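Local atomic coordinates of catalase-3 (Neurospora crassa, PDB entry 4AJ9), a protein that breaks down hydrogen peroxide into oxygen and water with the aid of bound heme, probably protecting cells from peroxide damage. Residues 126-131 with 332-337; 144-149 with 292-297; 226-231 with 271-276; 258-263 with 313-318. All coordinates share one frame; numbering follows the deposited sequence.

Contact 1 (126-131 with 332-337); sequences FYTDEG and HIVRGV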
# COMPACT_ATOMS: atom_id res chain seq x y z
N PHE C 126 -10.60 25.51 7.11
CA PHE C 126 -10.02 26.82 7.36
C PHE C 126 -8.55 26.58 7.62
O PHE C 126 -8.20 25.84 8.53
CB PHE C 126 -10.63 27.46 8.62
CG PHE C 126 -12.11 27.67 8.55
CD1 PHE C 126 -12.98 26.67 8.97
CD2 PHE C 126 -12.64 28.89 8.15
CE1 PHE C 126 -14.36 26.86 8.93
CE2 PHE C 126 -14.03 29.10 8.12
CZ PHE C 126 -14.88 28.08 8.52
N TYR C 127 -7.69 27.19 6.81
CA TYR C 127 -6.26 27.07 7.02
C TYR C 127 -5.83 28.21 7.96
O TYR C 127 -5.30 29.23 7.51
CB TYR C 127 -5.53 27.17 5.68
CG TYR C 127 -5.82 26.06 4.68
CD1 TYR C 127 -6.92 26.13 3.81
CD2 TYR C 127 -4.97 24.96 4.57
CE1 TYR C 127 -7.16 25.12 2.88
CE2 TYR C 127 -5.20 23.95 3.65
CZ TYR C 127 -6.30 24.04 2.81
OH TYR C 127 -6.52 23.03 1.90
N THR C 128 -6.09 28.04 9.27
CA THR C 128 -5.88 29.12 10.23
C THR C 128 -4.43 29.23 10.65
O THR C 128 -3.63 28.32 10.40
CB THR C 128 -6.72 28.95 11.51
OG1 THR C 128 -6.03 28.09 12.45
CG2 THR C 128 -8.09 28.37 11.19
N ASP C 129 -4.08 30.34 11.30
CA ASP C 129 -2.70 30.51 11.75
C ASP C 129 -2.43 29.70 13.02
O ASP C 129 -1.34 29.74 13.55
CB ASP C 129 -2.35 31.98 11.92
CG ASP C 129 -3.39 32.74 12.73
OD1 ASP C 129 -4.05 32.10 13.58
OD2 ASP C 129 -3.54 33.96 12.51
N GLU C 130 -3.43 28.93 13.46
CA GLU C 130 -3.25 27.99 14.58
C GLU C 130 -3.66 26.57 14.17
O GLU C 130 -4.18 25.79 14.98
CB GLU C 130 -3.98 28.47 15.85
CG GLU C 130 -3.39 29.79 16.36
CD GLU C 130 -3.97 30.28 17.69
OE1 GLU C 130 -4.96 29.70 18.19
OE2 GLU C 130 -3.40 31.25 18.24
N GLY C 131 -3.41 26.24 12.90
CA GLY C 131 -3.61 24.90 12.40
C GLY C 131 -4.86 24.79 11.55
O GLY C 131 -5.66 25.71 11.49
N HIS C 332 -9.75 17.51 12.96
CA HIS C 332 -8.96 18.70 12.69
C HIS C 332 -9.55 19.83 13.50
O HIS C 332 -10.40 20.59 13.01
CB HIS C 332 -8.97 19.03 11.21
CG HIS C 332 -8.00 18.23 10.40
ND1 HIS C 332 -8.06 18.17 9.02
CD2 HIS C 332 -6.94 17.48 10.76
CE1 HIS C 332 -7.07 17.41 8.57
NE2 HIS C 332 -6.38 16.98 9.61
N ILE C 333 -9.13 19.94 14.76
CA ILE C 333 -9.71 20.93 15.67
C ILE C 333 -8.62 21.88 16.14
O ILE C 333 -7.44 21.56 16.05
CB ILE C 333 -10.42 20.24 16.87
CG1 ILE C 333 -11.32 21.23 17.63
CG2 ILE C 333 -9.41 19.55 17.80
CD1 ILE C 333 -12.33 20.52 18.54
N VAL C 334 -9.02 23.06 16.60
CA VAL C 334 -8.06 24.09 17.02
C VAL C 334 -8.44 24.66 18.40
O VAL C 334 -9.58 24.54 18.83
CB VAL C 334 -7.99 25.25 16.00
CG1 VAL C 334 -7.51 24.74 14.63
CG2 VAL C 334 -9.36 25.92 15.87
N ARG C 335 -7.47 25.26 19.08
CA ARG C 335 -7.73 25.97 20.33
C ARG C 335 -8.93 26.88 20.17
O ARG C 335 -9.00 27.65 19.21
CB ARG C 335 -6.52 26.82 20.70
CG ARG C 335 -6.67 27.57 22.03
CD ARG C 335 -5.44 28.43 22.30
NE ARG C 335 -5.61 29.31 23.46
CZ ARG C 335 -5.12 29.06 24.67
NH1 ARG C 335 -4.44 27.94 24.90
NH2 ARG C 335 -5.32 29.92 25.66
N GLY C 336 -9.87 26.81 21.11
CA GLY C 336 -11.08 27.60 21.04
C GLY C 336 -12.32 26.79 20.67
O GLY C 336 -13.44 27.28 20.77
N VAL C 337 -12.11 25.55 20.25
CA VAL C 337 -13.22 24.68 19.88
C VAL C 337 -12.99 23.34 20.59
O VAL C 337 -11.84 22.94 20.79
CB VAL C 337 -13.25 24.45 18.35
CG1 VAL C 337 -14.44 23.58 17.95
CG2 VAL C 337 -13.29 25.78 17.60
O HOH W 1 -7.37 28.72 17.19
O HOH W 2 -4.79 25.53 17.75

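Contact 2 (144-149 with 292-297); sequences FIQDAI and DPTKFL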
# COMPACT_ATOMS: atom_id res chain seq x y z
N PHE C 144 -28.65 10.22 10.06
CA PHE C 144 -29.52 9.04 10.14
C PHE C 144 -29.46 8.27 11.45
O PHE C 144 -30.44 7.64 11.85
CB PHE C 144 -29.18 8.02 9.04
CG PHE C 144 -29.44 8.50 7.64
CD1 PHE C 144 -30.73 8.44 7.10
CD2 PHE C 144 -28.41 8.96 6.85
CE1 PHE C 144 -30.96 8.85 5.79
CE2 PHE C 144 -28.64 9.38 5.54
CZ PHE C 144 -29.91 9.32 5.01
N ILE C 145 -28.30 8.28 12.09
CA ILE C 145 -28.07 7.36 13.19
C ILE C 145 -27.46 8.09 14.36
O ILE C 145 -26.92 9.18 14.18
CB ILE C 145 -27.15 6.20 12.78
CG1 ILE C 145 -25.86 6.76 12.18
CG2 ILE C 145 -27.86 5.27 11.77
CD1 ILE C 145 -24.78 5.75 11.94
N GLN C 146 -27.55 7.50 15.54
CA GLN C 146 -27.21 8.19 16.79
C GLN C 146 -25.90 7.70 17.39
O GLN C 146 -25.43 8.23 18.38
CB GLN C 146 -28.34 8.01 17.80
CG GLN C 146 -29.70 8.48 17.30
CD GLN C 146 -30.80 8.28 18.31
OE1 GLN C 146 -31.04 7.16 18.78
NE2 GLN C 146 -31.49 9.36 18.66
N ASP C 147 -25.30 6.68 16.79
CA ASP C 147 -24.06 6.14 17.31
C ASP C 147 -23.17 5.74 16.13
O ASP C 147 -23.61 5.02 15.24
CB ASP C 147 -24.35 4.95 18.23
CG ASP C 147 -23.13 4.47 19.00
OD1 ASP C 147 -22.03 4.34 18.39
OD2 ASP C 147 -23.26 4.20 20.22
N ALA C 148 -21.93 6.21 16.13
CA ALA C 148 -20.99 5.99 15.04
C ALA C 148 -20.78 4.52 14.69
O ALA C 148 -20.42 4.19 13.56
CB ALA C 148 -19.66 6.64 15.36
N ILE C 149 -20.98 3.63 15.65
CA ILE C 149 -20.71 2.22 15.44
C ILE C 149 -21.68 1.63 14.41
O ILE C 149 -21.43 0.56 13.87
CB ILE C 149 -20.77 1.42 16.78
CG1 ILE C 149 -20.12 0.05 16.62
CG2 ILE C 149 -22.23 1.29 17.27
CD1 ILE C 149 -19.77 -0.62 17.97
N ASP C 292 -27.72 14.59 20.59
CA ASP C 292 -28.40 13.72 19.65
C ASP C 292 -28.38 14.32 18.24
O ASP C 292 -29.08 15.29 17.97
CB ASP C 292 -29.86 13.51 20.10
CG ASP C 292 -30.63 12.54 19.22
OD1 ASP C 292 -30.17 12.22 18.09
OD2 ASP C 292 -31.73 12.11 19.64
N PRO C 293 -27.59 13.71 17.34
CA PRO C 293 -27.40 14.24 15.98
C PRO C 293 -28.60 14.01 15.06
O PRO C 293 -28.56 14.42 13.89
CB PRO C 293 -26.19 13.43 15.48
CG PRO C 293 -26.34 12.11 16.16
CD PRO C 293 -26.90 12.43 17.54
N THR C 294 -29.64 13.35 15.56
CA THR C 294 -30.84 13.16 14.76
C THR C 294 -31.83 14.30 14.99
O THR C 294 -32.94 14.26 14.49
CB THR C 294 -31.55 11.80 15.06
OG1 THR C 294 -32.06 11.81 16.40
CG2 THR C 294 -30.56 10.62 14.90
N LYS C 295 -31.41 15.30 15.76
CA LYS C 295 -32.27 16.42 16.10
C LYS C 295 -31.60 17.73 15.70
O LYS C 295 -30.38 17.84 15.78
CB LYS C 295 -32.55 16.46 17.61
CG LYS C 295 -33.03 15.15 18.23
CD LYS C 295 -34.51 14.93 18.03
CE LYS C 295 -35.00 13.70 18.80
NZ LYS C 295 -34.23 12.47 18.46
N PHE C 296 -32.39 18.70 15.25
CA PHE C 296 -31.90 20.07 15.11
C PHE C 296 -32.57 21.01 16.12
O PHE C 296 -33.59 20.67 16.70
CB PHE C 296 -32.04 20.61 13.66
CG PHE C 296 -33.46 20.79 13.19
CD1 PHE C 296 -34.15 21.97 13.47
CD2 PHE C 296 -34.10 19.81 12.46
CE1 PHE C 296 -35.45 22.15 13.03
CE2 PHE C 296 -35.40 19.97 12.03
CZ PHE C 296 -36.09 21.14 12.31
N LEU C 297 -31.97 22.17 16.34
CA LEU C 297 -32.52 23.14 17.29
C LEU C 297 -33.35 24.18 16.56
O LEU C 297 -32.81 24.99 15.81
CB LEU C 297 -31.38 23.81 18.06
CG LEU C 297 -31.76 24.82 19.15
CD1 LEU C 297 -32.56 24.15 20.24
CD2 LEU C 297 -30.51 25.46 19.73

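Contact 3 (226-231 with 271-276); sequences VKWHWK and WELAVQ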
# COMPACT_ATOMS: atom_id res chain seq x y z
N VAL C 226 -22.53 24.79 20.66
CA VAL C 226 -22.70 25.50 19.39
C VAL C 226 -23.17 24.58 18.25
O VAL C 226 -22.75 23.43 18.16
CB VAL C 226 -21.40 26.24 18.97
CG1 VAL C 226 -20.28 25.25 18.65
CG2 VAL C 226 -21.66 27.13 17.78
N LYS C 227 -24.04 25.11 17.39
CA LYS C 227 -24.35 24.49 16.10
C LYS C 227 -23.79 25.38 14.99
O LYS C 227 -24.01 26.60 15.00
CB LYS C 227 -25.87 24.34 15.90
CG LYS C 227 -26.58 23.40 16.88
CD LYS C 227 -26.20 21.94 16.65
CE LYS C 227 -27.25 20.99 17.22
NZ LYS C 227 -26.81 19.57 17.22
N TRP C 228 -23.07 24.78 14.04
CA TRP C 228 -22.55 25.52 12.89
C TRP C 228 -23.56 25.51 11.76
O TRP C 228 -24.13 24.46 11.41
CB TRP C 228 -21.26 24.89 12.35
CG TRP C 228 -20.10 24.87 13.28
CD1 TRP C 228 -19.54 23.76 13.88
CD2 TRP C 228 -19.31 25.99 13.70
NE1 TRP C 228 -18.46 24.13 14.64
CE2 TRP C 228 -18.29 25.49 14.55
CE3 TRP C 228 -19.35 27.36 13.43
CZ2 TRP C 228 -17.35 26.32 15.14
CZ3 TRP C 228 -18.41 28.18 14.02
CH2 TRP C 228 -17.42 27.67 14.87
N HIS C 229 -23.75 26.68 11.15
CA HIS C 229 -24.65 26.83 10.01
C HIS C 229 -23.95 27.61 8.91
O HIS C 229 -23.27 28.60 9.18
CB HIS C 229 -25.91 27.60 10.38
CG HIS C 229 -26.77 26.93 11.40
ND1 HIS C 229 -28.05 26.50 11.13
CD2 HIS C 229 -26.55 26.64 12.71
CE1 HIS C 229 -28.58 25.97 12.22
NE2 HIS C 229 -27.69 26.03 13.19
N TRP C 230 -24.10 27.16 7.66
CA TRP C 230 -23.71 27.97 6.52
C TRP C 230 -24.98 28.39 5.81
O TRP C 230 -25.78 27.54 5.43
CB TRP C 230 -22.84 27.18 5.53
CG TRP C 230 -21.44 26.84 5.97
CD1 TRP C 230 -20.96 25.60 6.30
CD2 TRP C 230 -20.33 27.74 6.09
NE1 TRP C 230 -19.63 25.68 6.62
CE2 TRP C 230 -19.22 26.98 6.50
CE3 TRP C 230 -20.18 29.11 5.89
CZ2 TRP C 230 -17.97 27.55 6.73
CZ3 TRP C 230 -18.94 29.68 6.11
CH2 TRP C 230 -17.85 28.90 6.51
N LYS C 231 -25.16 29.69 5.61
CA LYS C 231 -26.36 30.22 4.97
C LYS C 231 -26.00 30.72 3.58
O LYS C 231 -25.19 31.63 3.43
CB LYS C 231 -26.95 31.36 5.81
CG LYS C 231 -27.37 30.95 7.23
CD LYS C 231 -28.47 29.90 7.20
CE LYS C 231 -29.79 30.47 6.75
NZ LYS C 231 -30.83 29.40 6.58
N TRP C 271 -21.31 32.18 1.44
CA TRP C 271 -22.16 31.68 2.51
C TRP C 271 -21.77 32.42 3.76
O TRP C 271 -20.58 32.65 4.02
CB TRP C 271 -21.91 30.19 2.78
CG TRP C 271 -22.35 29.25 1.71
CD1 TRP C 271 -23.50 28.50 1.70
CD2 TRP C 271 -21.65 28.92 0.51
NE1 TRP C 271 -23.55 27.73 0.57
CE2 TRP C 271 -22.44 27.97 -0.18
CE3 TRP C 271 -20.44 29.34 -0.05
CZ2 TRP C 271 -22.05 27.44 -1.41
CZ3 TRP C 271 -20.06 28.81 -1.27
CH2 TRP C 271 -20.86 27.87 -1.94
N GLU C 272 -22.76 32.80 4.56
CA GLU C 272 -22.44 33.36 5.87
C GLU C 272 -22.27 32.22 6.86
O GLU C 272 -23.03 31.25 6.83
CB GLU C 272 -23.48 34.39 6.31
CG GLU C 272 -23.23 35.78 5.70
CD GLU C 272 -24.36 36.76 5.92
OE1 GLU C 272 -25.45 36.34 6.34
OE2 GLU C 272 -24.14 37.96 5.67
N LEU C 273 -21.25 32.32 7.71
CA LEU C 273 -21.10 31.39 8.82
C LEU C 273 -21.93 31.92 9.98
O LEU C 273 -21.74 33.04 10.42
CB LEU C 273 -19.63 31.32 9.27
CG LEU C 273 -19.36 30.33 10.41
CD1 LEU C 273 -19.81 28.92 10.02
CD2 LEU C 273 -17.90 30.34 10.79
N ALA C 274 -22.85 31.10 10.48
CA ALA C 274 -23.67 31.50 11.61
C ALA C 274 -23.66 30.39 12.64
O ALA C 274 -23.37 29.23 12.31
CB ALA C 274 -25.10 31.78 11.15
N VAL C 275 -23.95 30.74 13.88
CA VAL C 275 -23.98 29.76 14.97
C VAL C 275 -25.25 29.91 15.81
O VAL C 275 -25.81 31.00 15.95
CB VAL C 275 -22.79 29.92 15.93
CG1 VAL C 275 -21.47 29.49 15.25
CG2 VAL C 275 -22.70 31.36 16.44
N GLN C 276 -25.69 28.79 16.36
CA GLN C 276 -26.63 28.85 17.47
C GLN C 276 -25.77 28.61 18.70
O GLN C 276 -24.90 27.76 18.68
CB GLN C 276 -27.69 27.77 17.32
CG GLN C 276 -28.64 28.02 16.15
CD GLN C 276 -29.64 26.90 15.96
OE1 GLN C 276 -29.30 25.82 15.48
NE2 GLN C 276 -30.89 27.15 16.34

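Contact 4 (258-263 with 313-318); sequences DLWDAI and NRNPMN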
# COMPACT_ATOMS: atom_id res chain seq x y z
N ASP C 258 -21.44 23.70 -12.70
CA ASP C 258 -22.08 24.93 -12.22
C ASP C 258 -21.12 25.73 -11.32
O ASP C 258 -20.95 26.93 -11.46
CB ASP C 258 -23.39 24.61 -11.49
CG ASP C 258 -23.90 25.77 -10.66
OD1 ASP C 258 -23.31 26.06 -9.60
OD2 ASP C 258 -24.90 26.40 -11.07
N LEU C 259 -20.47 25.04 -10.39
CA LEU C 259 -19.54 25.69 -9.46
C LEU C 259 -18.33 26.25 -10.21
O LEU C 259 -17.90 27.39 -9.98
CB LEU C 259 -19.07 24.67 -8.42
CG LEU C 259 -18.05 25.16 -7.40
CD1 LEU C 259 -18.61 26.31 -6.60
CD2 LEU C 259 -17.63 24.01 -6.49
N TRP C 260 -17.77 25.43 -11.10
CA TRP C 260 -16.62 25.85 -11.89
C TRP C 260 -16.97 27.10 -12.67
O TRP C 260 -16.18 28.04 -12.72
CB TRP C 260 -16.21 24.75 -12.87
CG TRP C 260 -14.90 25.02 -13.57
CD1 TRP C 260 -14.70 25.73 -14.72
CD2 TRP C 260 -13.60 24.59 -13.14
NE1 TRP C 260 -13.35 25.77 -15.03
CE2 TRP C 260 -12.66 25.07 -14.07
CE3 TRP C 260 -13.14 23.84 -12.04
CZ2 TRP C 260 -11.29 24.82 -13.95
CZ3 TRP C 260 -11.77 23.59 -11.94
CH2 TRP C 260 -10.87 24.09 -12.88
N ASP C 261 -18.14 27.10 -13.30
CA ASP C 261 -18.55 28.20 -14.18
C ASP C 261 -18.78 29.49 -13.40
O ASP C 261 -18.39 30.57 -13.84
CB ASP C 261 -19.83 27.86 -14.97
CG ASP C 261 -19.59 26.90 -16.12
OD1 ASP C 261 -18.42 26.67 -16.50
OD2 ASP C 261 -20.58 26.39 -16.66
N ALA C 262 -19.44 29.36 -12.25
CA ALA C 262 -19.73 30.52 -11.42
C ALA C 262 -18.43 31.19 -11.03
O ALA C 262 -18.30 32.42 -11.09
CB ALA C 262 -20.53 30.09 -10.18
N ILE C 263 -17.44 30.39 -10.65
CA ILE C 263 -16.16 30.93 -10.23
C ILE C 263 -15.36 31.53 -11.39
O ILE C 263 -14.78 32.61 -11.26
CB ILE C 263 -15.32 29.86 -9.48
CG1 ILE C 263 -16.00 29.55 -8.14
CG2 ILE C 263 -13.88 30.34 -9.28
CD1 ILE C 263 -15.37 28.38 -7.37
N ASN C 313 -13.65 31.66 -4.60
CA ASN C 313 -13.34 32.42 -5.81
C ASN C 313 -12.18 31.90 -6.64
O ASN C 313 -11.74 32.55 -7.59
CB ASN C 313 -13.12 33.90 -5.47
CG ASN C 313 -12.07 34.09 -4.40
OD1 ASN C 313 -11.30 33.18 -4.10
ND2 ASN C 313 -12.05 35.28 -3.80
N ARG C 314 -11.65 30.73 -6.29
CA ARG C 314 -10.56 30.14 -7.09
C ARG C 314 -10.80 28.66 -7.38
O ARG C 314 -10.91 27.86 -6.45
CB ARG C 314 -9.20 30.32 -6.39
CG ARG C 314 -8.70 31.75 -6.26
CD ARG C 314 -8.25 32.33 -7.60
NE ARG C 314 -7.50 33.57 -7.43
CZ ARG C 314 -8.04 34.79 -7.39
NH1 ARG C 314 -9.36 34.94 -7.51
NH2 ARG C 314 -7.27 35.85 -7.24
N ASN C 315 -10.88 28.31 -8.66
CA ASN C 315 -10.95 26.91 -9.06
C ASN C 315 -9.60 26.24 -8.85
O ASN C 315 -8.58 26.91 -8.86
CB ASN C 315 -11.36 26.79 -10.54
CG ASN C 315 -12.85 27.02 -10.73
OD1 ASN C 315 -13.66 26.57 -9.93
ND2 ASN C 315 -13.21 27.76 -11.78
N PRO C 316 -9.59 24.91 -8.66
CA PRO C 316 -8.30 24.20 -8.62
C PRO C 316 -7.59 24.20 -9.96
O PRO C 316 -8.22 24.38 -11.01
CB PRO C 316 -8.71 22.77 -8.26
CG PRO C 316 -10.14 22.67 -8.66
CD PRO C 316 -10.72 24.02 -8.37
N MET C 317 -6.27 24.01 -9.91
CA MET C 317 -5.47 23.90 -11.13
C MET C 317 -5.40 22.44 -11.59
O MET C 317 -5.55 22.15 -12.78
CB MET C 317 -4.06 24.46 -10.89
CG MET C 317 -3.13 24.35 -12.10
SD MET C 317 -1.51 25.10 -11.80
CE MET C 317 -1.93 26.84 -11.97
N ASN C 318 -5.16 21.54 -10.64
CA ASN C 318 -5.26 20.10 -10.91
C ASN C 318 -6.26 19.46 -9.93
O ASN C 318 -6.03 19.45 -8.72
CB ASN C 318 -3.89 19.43 -10.79
CG ASN C 318 -3.91 17.96 -11.19
OD1 ASN C 318 -4.04 17.07 -10.35
ND2 ASN C 318 -3.76 17.70 -12.48
O HOH W 3 -13.94 34.01 -8.96

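Contact 1 (126-131 with 332-337)
The carboxylate of E130 and the guanidinium of R335 do not face each other across this contact: their planes stand 84° apart, and E130 OE1 comes nearest to the aliphatic part of the arginine, 4.1 Å from R335 CB. The carboxylate reaches the other backbone through a water: E130 OE1 accepts from it, and the same water donates to R335 O. Each charged group finds its ion pair elsewhere, E130 with R416 and R335 with E219. The flat peptide carbonyls of the first segment meet a methyl group instead. V334 CG1 lies 3.5 Å from E130 O and 3.8 Å from G131 O, placed there because it is anti to the valine's own carbonyl carbon, beside the backbone N (chi1 -62°).

Residues 126-131 end strand 121-128 and form the tight turn of a beta hairpin whose second strand is 131-138, while 332-337 belongs to the loop that follows helix 319-324. T128 braces the hairpin end from within. Its OG1 accepts from E130 N at 2.9 Å, an ST turn, and donates to G131 O at 2.6 Å, in the carbonyl plane and on a lone pair.

No direct hydrogen bond joins the two segments. A second water takes that role for the backbones, donating to E130 O at 2.8 Å and accepting from R335 N at 3.0 Å. On the loop side, a type II beta turn from V334 to V337 is closed by the bond from V337 N to V334 O.

Contact 2 (144-149 with 292-297)
Polar contact between Q146 and D292 comes first. The glutamine runs extended beyond CG and brings NE2 to the aspartate carboxylate, where a weak hydrogen bond of 3.2 Å reaches D292 OD1; D292 OD2 lies 2.9 Å from the same NE2. The amide and carboxylate planes are turned 61° apart, so the groups meet askew. NE2 has a stronger partner in the carbonyl of F438, outside the two segments.

The carboxylate itself is gripped mainly by its own segment. T294 donates to D292 OD1 twice, from its backbone N at 2.8 Å and from OG1 at 2.6 Å, both from the same face of the carboxylate plane. K295, its chain bent at chi2 and chi4, swings NZ back into a salt bridge with D292 OD2 at 2.8 Å, arriving from above that plane. These bonds would be expected to stabilise the negative charge of this buried aspartate.

Van der Waals contacts complete the interface. Carbon meets carbon where T294 CG2 presses on Q146 CG at 3.3 Å, a close approach between side chains that run at about a right angle. P293 CG sits 3.6 Å from I145 O, a buried carbonyl oxygen for which the model holds no hydrogen-bonding partner.

Beyond I145 the first segment leads to A148, which touches the heme, and D147 makes a salt bridge to K33 of a neighbouring subunit. The second segment opens with an Asx turn at D292, whose OD1 accepts from T294 N, overlaid on the type I beta turn D292-K295, and it packs on the loop that carries A148 into the heme pocket.

Contact 3 (226-231 with 271-276)
Each first torsion aims its own group where L273 meets W230: the leucine CG is anti to its backbone N (chi1 -178°), and the tryptophan CG lies beside its own N, anti to the carbonyl carbon. Together they set L273 CD1 over one face of the W230 indole, 3.8 Å from the centroid of the six-membered ring and only 3° off its normal, a CH-pi contact. L273 CD1 also lies 3.8 Å from W228 CE3. Farther along, V275 CG1 approaches W228 CE3 at 3.5 Å and is pressed tightly against V226 CG2.

W228, W230, L273 and V275 share one face of an antiparallel sheet, part of the beta barrel at the core of the catalase fold. Strands 223-232 and 270-278 are neighbours in it: K227, H229 and K231 form hydrogen-bonded pairs with Q276, A274 and E272, while W228-V275 and W230-L273 are the non-hydrogen-bonded pairs between them. Two backbone bonds hold the central pair, H229 N to A274 O and A274 N to H229 O, both 2.8 Å.

On the other face a diagonal bond is added. H229 NE2 donates to Q276 OE1 at 2.8 Å, bent to 134° at the hydrogen, with the donor above the amide plane; ring and amide stand nearly perpendicular. The amide nitrogen of Q276 is bonded to the carbonyls of A302 and L297. F122 of strand 121-128 stacks on the W230 ring.

Contact 4 (258-263 with 313-318)
Stacking dominates the meeting of W260 with N315. The asparagine amide lies flat over the indole, the two planes 2° apart, with N315 ND2 3.4 Å above the W260 ring plane and over its centre. N315 CB adds a CH-pi contact, 3.6 Å from the centroid of the six-membered ring of W260. W260 CG is anti to the backbone N (chi1 -171°), which carries the indole out from the helix to N315 and P316.

Van der Waals contacts surround the stack. The apolar one pairs P316 CD with W260 CZ3 at 3.7 Å, at the far end of the indole. I263 packs beside the asparagine: its CD1 lies 3.6 Å from N315 OD1, and its CG2 lies 3.5 Å from N313 C. N313 and R314 here form a classic beta bulge opposite H72 at the end of strand 305-314, so the helix 254-264 rests where that strand leaves the sheet. N164 of a neighbouring subunit packs on W260.

One direct hydrogen bond crosses the contact. N315 ND2 donates to W260 O at 3.1 Å, nearly straight (165°) and on a lone pair in the carbonyl plane. A water supplements it, donating to I263 O and to N313 O.

N315 ND2 also donates to the carboxylate of E264, one residue past the helical segment. With two acceptors on the nitrogen and an indole beneath it, the amide is fixed in its rotation, and the carboxylate would be expected to polarise its N-H groups further.

How the contacts relate
All four contacts belong to the catalase family region, and three of them reach one antiparallel sheet. Contact 3 joins two of its strands, contact 1 sits at the hairpin end of strand 121-128, and contact 4 at the end of strand 305-314, next to 270-278. Contacts 1 and 3 touch through F126 CZ and W230 CZ2, 3.6 Å apart; contacts 2 and 3 through L297 O and Q276 NE2. Contacts 2 and 4 lie farthest apart, centres about 33 Å, yet both meet the same neighbouring subunit. Along the chain contact 1 encloses the others, contact 3 is nested in contact 2, and contact 4 crosses both, knitting distant sequence around the barrel.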